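Local coordinates for protein CT_858 (Chlamydia trachomatis, PDB 3DPM) that probably acts as a serine-type endopeptidase, built from a PDZ-like domain and an S41-family peptidase domain, with a pyrrolidinone ligand bound in this structure, at residues A[20-25]-A[69-74]; A[496-501]-A[509-514]. All coordinates share one frame; numbering follows the deposited sequence.

Contact 1 (A[20-25]-A[69-74]); sequences VKYAPK and LNDFHA. With LAS (N-acetyl-S-({(2R,3S,4R)-3-hydroxy-2-[(1S)-1-hydroxy-2-methylpropyl]-4-methyl-5-oxopyrrolidin-2-yl}carbonyl)cysteine), chain C.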
# COMPACT_ATOMS: atom_id res chain seq x y z
N VAL A 20 19.75 6.68 -2.48
CA VAL A 20 19.55 5.32 -1.98
C VAL A 20 18.88 4.31 -2.92
O VAL A 20 19.34 3.17 -3.03
CB VAL A 20 18.72 5.34 -0.68
CG1 VAL A 20 18.48 3.91 -0.18
CG2 VAL A 20 19.43 6.16 0.38
N LYS A 21 17.80 4.71 -3.59
CA LYS A 21 17.08 3.78 -4.46
C LYS A 21 16.78 4.26 -5.88
O LYS A 21 15.88 3.75 -6.54
CB LYS A 21 15.76 3.39 -3.78
CG LYS A 21 15.75 2.01 -3.14
CD LYS A 21 15.41 0.93 -4.15
CE LYS A 21 15.27 -0.43 -3.48
NZ LYS A 21 14.18 -0.45 -2.45
N TYR A 22 17.55 5.23 -6.36
CA TYR A 22 17.34 5.72 -7.71
C TYR A 22 18.39 5.12 -8.64
O TYR A 22 19.50 5.63 -8.76
CB TYR A 22 17.41 7.25 -7.72
CG TYR A 22 16.95 7.82 -9.02
CD1 TYR A 22 15.65 7.59 -9.48
CD2 TYR A 22 17.83 8.51 -9.84
CE1 TYR A 22 15.25 8.03 -10.73
CE2 TYR A 22 17.43 8.96 -11.09
CZ TYR A 22 16.14 8.71 -11.53
OH TYR A 22 15.76 9.11 -12.78
N ALA A 23 18.02 4.03 -9.30
CA ALA A 23 18.92 3.30 -10.20
C ALA A 23 19.55 4.07 -11.35
O ALA A 23 20.72 3.85 -11.70
CB ALA A 23 18.20 2.06 -10.75
N PRO A 24 18.81 4.98 -11.98
CA PRO A 24 19.52 5.65 -13.07
C PRO A 24 20.32 6.90 -12.69
O PRO A 24 20.65 7.69 -13.56
CB PRO A 24 18.40 5.94 -14.08
CG PRO A 24 17.21 6.15 -13.22
CD PRO A 24 17.34 5.14 -12.10
N LYS A 25 20.68 7.06 -11.42
CA LYS A 25 21.45 8.24 -10.99
C LYS A 25 22.73 8.42 -11.81
O LYS A 25 22.95 9.48 -12.40
CB LYS A 25 21.80 8.17 -9.50
CG LYS A 25 22.47 9.46 -9.00
CD LYS A 25 22.48 9.59 -7.47
CE LYS A 25 23.67 8.87 -6.84
NZ LYS A 25 24.97 9.57 -7.10
N LEU A 69 15.23 15.48 -13.20
CA LEU A 69 15.77 14.16 -13.47
C LEU A 69 15.45 13.75 -14.90
O LEU A 69 16.04 12.80 -15.42
CB LEU A 69 15.17 13.12 -12.51
CG LEU A 69 15.48 13.20 -11.01
CD1 LEU A 69 14.61 12.20 -10.26
CD2 LEU A 69 16.95 12.90 -10.76
N ASN A 70 14.52 14.46 -15.53
CA ASN A 70 14.11 14.17 -16.91
C ASN A 70 13.79 12.66 -17.05
O ASN A 70 14.29 11.98 -17.94
CB ASN A 70 15.24 14.59 -17.87
CG ASN A 70 14.81 14.56 -19.33
OD1 ASN A 70 15.56 14.97 -20.22
ND2 ASN A 70 13.61 14.07 -19.59
N ASP A 71 12.96 12.18 -16.13
CA ASP A 71 12.54 10.77 -16.06
C ASP A 71 11.02 10.75 -15.98
O ASP A 71 10.44 11.33 -15.05
CB ASP A 71 13.13 10.13 -14.79
CG ASP A 71 12.94 8.60 -14.74
OD1 ASP A 71 11.94 8.09 -15.29
OD2 ASP A 71 13.80 7.91 -14.13
N PHE A 72 10.37 10.09 -16.93
CA PHE A 72 8.91 10.02 -16.95
C PHE A 72 8.34 9.20 -15.79
O PHE A 72 7.17 9.34 -15.45
CB PHE A 72 8.41 9.43 -18.28
CG PHE A 72 8.71 10.30 -19.48
CD1 PHE A 72 9.69 9.92 -20.39
CD2 PHE A 72 8.02 11.49 -19.69
CE1 PHE A 72 9.98 10.71 -21.50
CE2 PHE A 72 8.29 12.29 -20.78
CZ PHE A 72 9.28 11.90 -21.70
N HIS A 73 9.18 8.36 -15.19
CA HIS A 73 8.76 7.54 -14.06
C HIS A 73 9.06 8.22 -12.73
O HIS A 73 8.57 7.77 -11.69
CB HIS A 73 9.46 6.18 -14.10
CG HIS A 73 8.83 5.21 -15.05
ND1 HIS A 73 9.56 4.22 -15.68
CD2 HIS A 73 7.56 5.08 -15.48
CE1 HIS A 73 8.75 3.52 -16.46
NE2 HIS A 73 7.53 4.02 -16.36
N ALA A 74 9.87 9.28 -12.75
CA ALA A 74 10.21 10.01 -11.53
C ALA A 74 9.31 11.23 -11.38
O ALA A 74 9.35 12.14 -12.21
CB ALA A 74 11.66 10.44 -11.57
C18 LAS C . 5.49 0.28 -17.25
O19 LAS C . 4.43 -0.08 -17.79
C9 LAS C . 5.67 0.07 -15.75
C10 LAS C . 7.01 -0.62 -15.45
C11 LAS C . 7.23 -2.07 -15.89
C16 LAS C . 6.15 -2.53 -16.86
C12 LAS C . 8.60 -2.09 -16.57
O17 LAS C . 7.16 -0.62 -14.03
N8 LAS C . 4.44 -0.59 -15.17
C6 LAS C . 4.11 0.11 -14.08
O7 LAS C . 3.19 -0.18 -13.31
C5 LAS C . 5.07 1.28 -13.82
C20 LAS C . 4.27 2.51 -13.37
C3 LAS C . 5.66 1.51 -15.21
O2 LAS C . 4.65 2.24 -15.92

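Contact 2 (A[496-501]-A[509-514]); sequences VFNVQF and TCSLTG. With LAS (N-acetyl-S-({(2R,3S,4R)-3-hydroxy-2-[(1S)-1-hydroxy-2-methylpropyl]-4-methyl-5-oxopyrrolidin-2-yl}carbonyl)cysteine), chain C.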
# COMPACT_ATOMS: atom_id res chain seq x y z
N VAL A 496 9.32 0.88 -11.36
CA VAL A 496 9.13 1.94 -10.39
C VAL A 496 8.59 1.53 -9.03
O VAL A 496 7.91 0.51 -8.88
CB VAL A 496 8.18 3.04 -10.98
CG1 VAL A 496 7.93 2.78 -12.45
CG2 VAL A 496 6.86 3.07 -10.22
N PHE A 497 8.94 2.34 -8.04
CA PHE A 497 8.45 2.11 -6.69
C PHE A 497 7.96 3.47 -6.18
O PHE A 497 8.37 4.53 -6.67
CB PHE A 497 9.55 1.52 -5.79
CG PHE A 497 10.78 2.35 -5.72
CD1 PHE A 497 10.88 3.38 -4.80
CD2 PHE A 497 11.83 2.12 -6.60
CE1 PHE A 497 12.01 4.19 -4.76
CE2 PHE A 497 12.96 2.91 -6.57
CZ PHE A 497 13.06 3.95 -5.65
N ASN A 498 7.06 3.43 -5.22
CA ASN A 498 6.48 4.65 -4.70
C ASN A 498 6.75 4.81 -3.23
O ASN A 498 6.62 3.87 -2.46
CB ASN A 498 4.98 4.64 -4.97
CG ASN A 498 4.68 4.62 -6.45
OD1 ASN A 498 4.99 5.56 -7.17
ND2 ASN A 498 4.08 3.53 -6.92
N VAL A 499 7.14 6.02 -2.85
CA VAL A 499 7.44 6.31 -1.47
C VAL A 499 6.44 7.32 -0.92
O VAL A 499 6.06 8.26 -1.62
CB VAL A 499 8.90 6.87 -1.34
CG1 VAL A 499 9.23 7.12 0.11
CG2 VAL A 499 9.89 5.88 -1.93
N GLN A 500 6.00 7.10 0.31
CA GLN A 500 5.08 8.00 1.00
C GLN A 500 5.65 8.23 2.40
O GLN A 500 6.30 7.35 2.97
CB GLN A 500 3.68 7.38 1.17
CG GLN A 500 2.99 6.93 -0.10
CD GLN A 500 3.37 5.51 -0.51
OE1 GLN A 500 3.15 5.11 -1.66
NE2 GLN A 500 3.92 4.73 0.43
N PHE A 501 5.42 9.41 2.95
CA PHE A 501 5.88 9.72 4.29
C PHE A 501 5.11 10.91 4.85
O PHE A 501 4.69 11.79 4.11
CB PHE A 501 7.40 9.98 4.31
CG PHE A 501 7.84 11.15 3.46
CD1 PHE A 501 8.16 12.37 4.06
CD2 PHE A 501 7.94 11.03 2.08
CE1 PHE A 501 8.59 13.45 3.29
CE2 PHE A 501 8.36 12.12 1.30
CZ PHE A 501 8.69 13.33 1.91
N THR A 509 2.85 11.31 -2.91
CA THR A 509 3.69 10.21 -3.34
C THR A 509 4.88 10.69 -4.16
O THR A 509 4.82 11.71 -4.85
CB THR A 509 2.89 9.20 -4.21
OG1 THR A 509 1.81 8.65 -3.45
CG2 THR A 509 3.79 8.08 -4.71
N CYS A 510 5.97 9.94 -4.08
CA CYS A 510 7.15 10.23 -4.86
C CYS A 510 7.52 8.91 -5.52
O CYS A 510 7.83 7.95 -4.84
CB CYS A 510 8.29 10.72 -3.98
SG CYS A 510 9.75 11.16 -4.95
N SER A 511 7.45 8.86 -6.84
CA SER A 511 7.81 7.63 -7.54
C SER A 511 9.22 7.77 -8.09
O SER A 511 9.60 8.85 -8.57
CB SER A 511 6.82 7.36 -8.68
OG SER A 511 7.05 8.25 -9.76
N LEU A 512 9.99 6.70 -8.01
CA LEU A 512 11.36 6.69 -8.49
C LEU A 512 11.61 5.44 -9.32
O LEU A 512 10.85 4.47 -9.22
CB LEU A 512 12.34 6.71 -7.32
CG LEU A 512 12.16 7.77 -6.23
CD1 LEU A 512 13.21 7.55 -5.15
CD2 LEU A 512 12.27 9.17 -6.82
N THR A 513 12.66 5.45 -10.12
CA THR A 513 13.01 4.32 -10.97
C THR A 513 14.05 3.48 -10.23
O THR A 513 15.10 3.98 -9.84
CB THR A 513 13.58 4.81 -12.29
OG1 THR A 513 12.66 5.75 -12.87
CG2 THR A 513 13.81 3.67 -13.25
N GLY A 514 13.75 2.21 -10.02
CA GLY A 514 14.68 1.35 -9.31
C GLY A 514 15.52 0.45 -10.20
O GLY A 514 16.25 -0.40 -9.69
C18 LAS C . 5.49 0.28 -17.25
O19 LAS C . 4.43 -0.08 -17.79
C9 LAS C . 5.67 0.07 -15.75
C10 LAS C . 7.01 -0.62 -15.45
C11 LAS C . 7.23 -2.07 -15.89
C16 LAS C . 6.15 -2.53 -16.86
C12 LAS C . 8.60 -2.09 -16.57
O17 LAS C . 7.16 -0.62 -14.03
N8 LAS C . 4.44 -0.59 -15.17
C6 LAS C . 4.11 0.11 -14.08
O7 LAS C . 3.19 -0.18 -13.31
C5 LAS C . 5.07 1.28 -13.82
C20 LAS C . 4.27 2.51 -13.37
C3 LAS C . 5.66 1.51 -15.21
O2 LAS C . 4.65 2.24 -15.92

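Contact 1 (A[20-25]-A[69-74])
Tyr22 OH donates to Asp71 OD2 across 2.7 Å, and this single hydrogen bond ties the loop after helix 2-20 to the loop before strand 75-78. The oxygen is entered on its anti lone pair, away from OD1, with the carboxylate turned 54° against the phenol ring. The two side chains come from opposite directions: CG of Tyr22 and CG of Asp71 are each anti to their backbone N (chi1 -170° and -171°), which extends the phenol and the carboxylate toward each other. The ring is also sandwiched between two aliphatic groups. Leu69 lays CD1 over one face, with its sister methyl CD2 4.0 Å from Tyr22 CE2. On the opposite face Pro24 CG stands 3.2 Å above the ring plane, displaced toward the rim. Ala74 CB adds a looser apolar touch, 4.4 Å from Tyr22 CE1.

One step outward, Asp71 is oriented by its own loop. OD1 accepts from His73 N at 2.8 Å, again on the anti side though tilted out of the carboxylate plane, while OD2 is also hydrogen-bonded to Thr513 OG1 of strand 507-518. The carboxylate is thus gripped through both oxygens. Backbone turns set the two loops: Lys25 N binds Tyr22 O at 3.2 Å, closing a type I turn that places Pro24 at the N-cap of helix 25-31, and Ala74 N closes another on Asp71 O. Lys28 of that helix touches both Tyr22 and Asp71. The second turn presents His73, whose NE2 lies 3.3 Å from C3 of the ligand LAS. Geometrically this is an Asx turn overlapping a type I beta turn, with a buried tyrosine hydrogen-bonded to the aspartate, beside the bound ligand.

Contact 2 (A[496-501]-A[509-514])
Strands 496-499 and 507-518 form an antiparallel beta hairpin, in which Phe497 pairs with Leu512 and Val499 with Cys510 as hydrogen-bonded pairs. The segment axes run 154° apart at a closest approach of 4.6 Å. Phe497 N to Leu512 O and Leu512 N to Phe497 O are both near-linear, the first measuring 3.1 Å; Val499 and Cys510 exchange a similar couple, of which Val499 N to Cys510 O is 2.9 Å long.

The tight part is the face carrying Phe497, Val499, Cys510 and Leu512. Helix 2-20 packs on Cys510 through Leu14 and on Leu512 through Leu17 and Leu18, and Pro502 of the second subunit meets Val499. With chi1 at 57°, Phe497 CG sits between its own N and carbonyl carbon, and this folds the ring across to the neighbouring strand. Leu512 O then lies over one ring face, Gly514 CA approaches the edge at 3.6 Å from CE2, and Phe497 CZ comes within 3.3 Å of Leu512 CB. Lys21 adds a cation-pi contact to the same ring.

On the other face exposed Asn498 sets OD1 3.0 Å from Ser511 CB and rests CB on Thr509 CG2 at 3.6 Å, while Ser511 OG bonds to His73 O. Looser is the open end, where solvent-exposed Gln500 runs beside Thr509, its CG only brushing OG1. Val496 shares Asn498's face at the ligand end, its CG1 meeting LAS C5 at 3.5 Å.

How the contacts relate
Contacts 1 and 2 have centres about 10 Å apart, follow one another along the chain and join directly. Two probable hydrogen bonds link them: His73 O to Ser511 OG, modelled so short that its exact length is doubtful, and Asp71 OD2 to Thr513 OG1 at 2.7 Å. Close packing adds to this, with Lys21 O 3.0 Å from Phe497 CZ and Ala23 CB 3.2 Å from Gly514 C. Strand 507-518 thus touches both loops of contact 1: Thr513 meets Asp71 by its side chain and Ala23 by a backbone hydrogen bond. Each contact supplies one residue to the ligand site, His73 and Val496, while Gly344 O hydrogen-bonds LAS separately. Both contacts also reach Pro502 of the second subunit, through Lys21 and Val499.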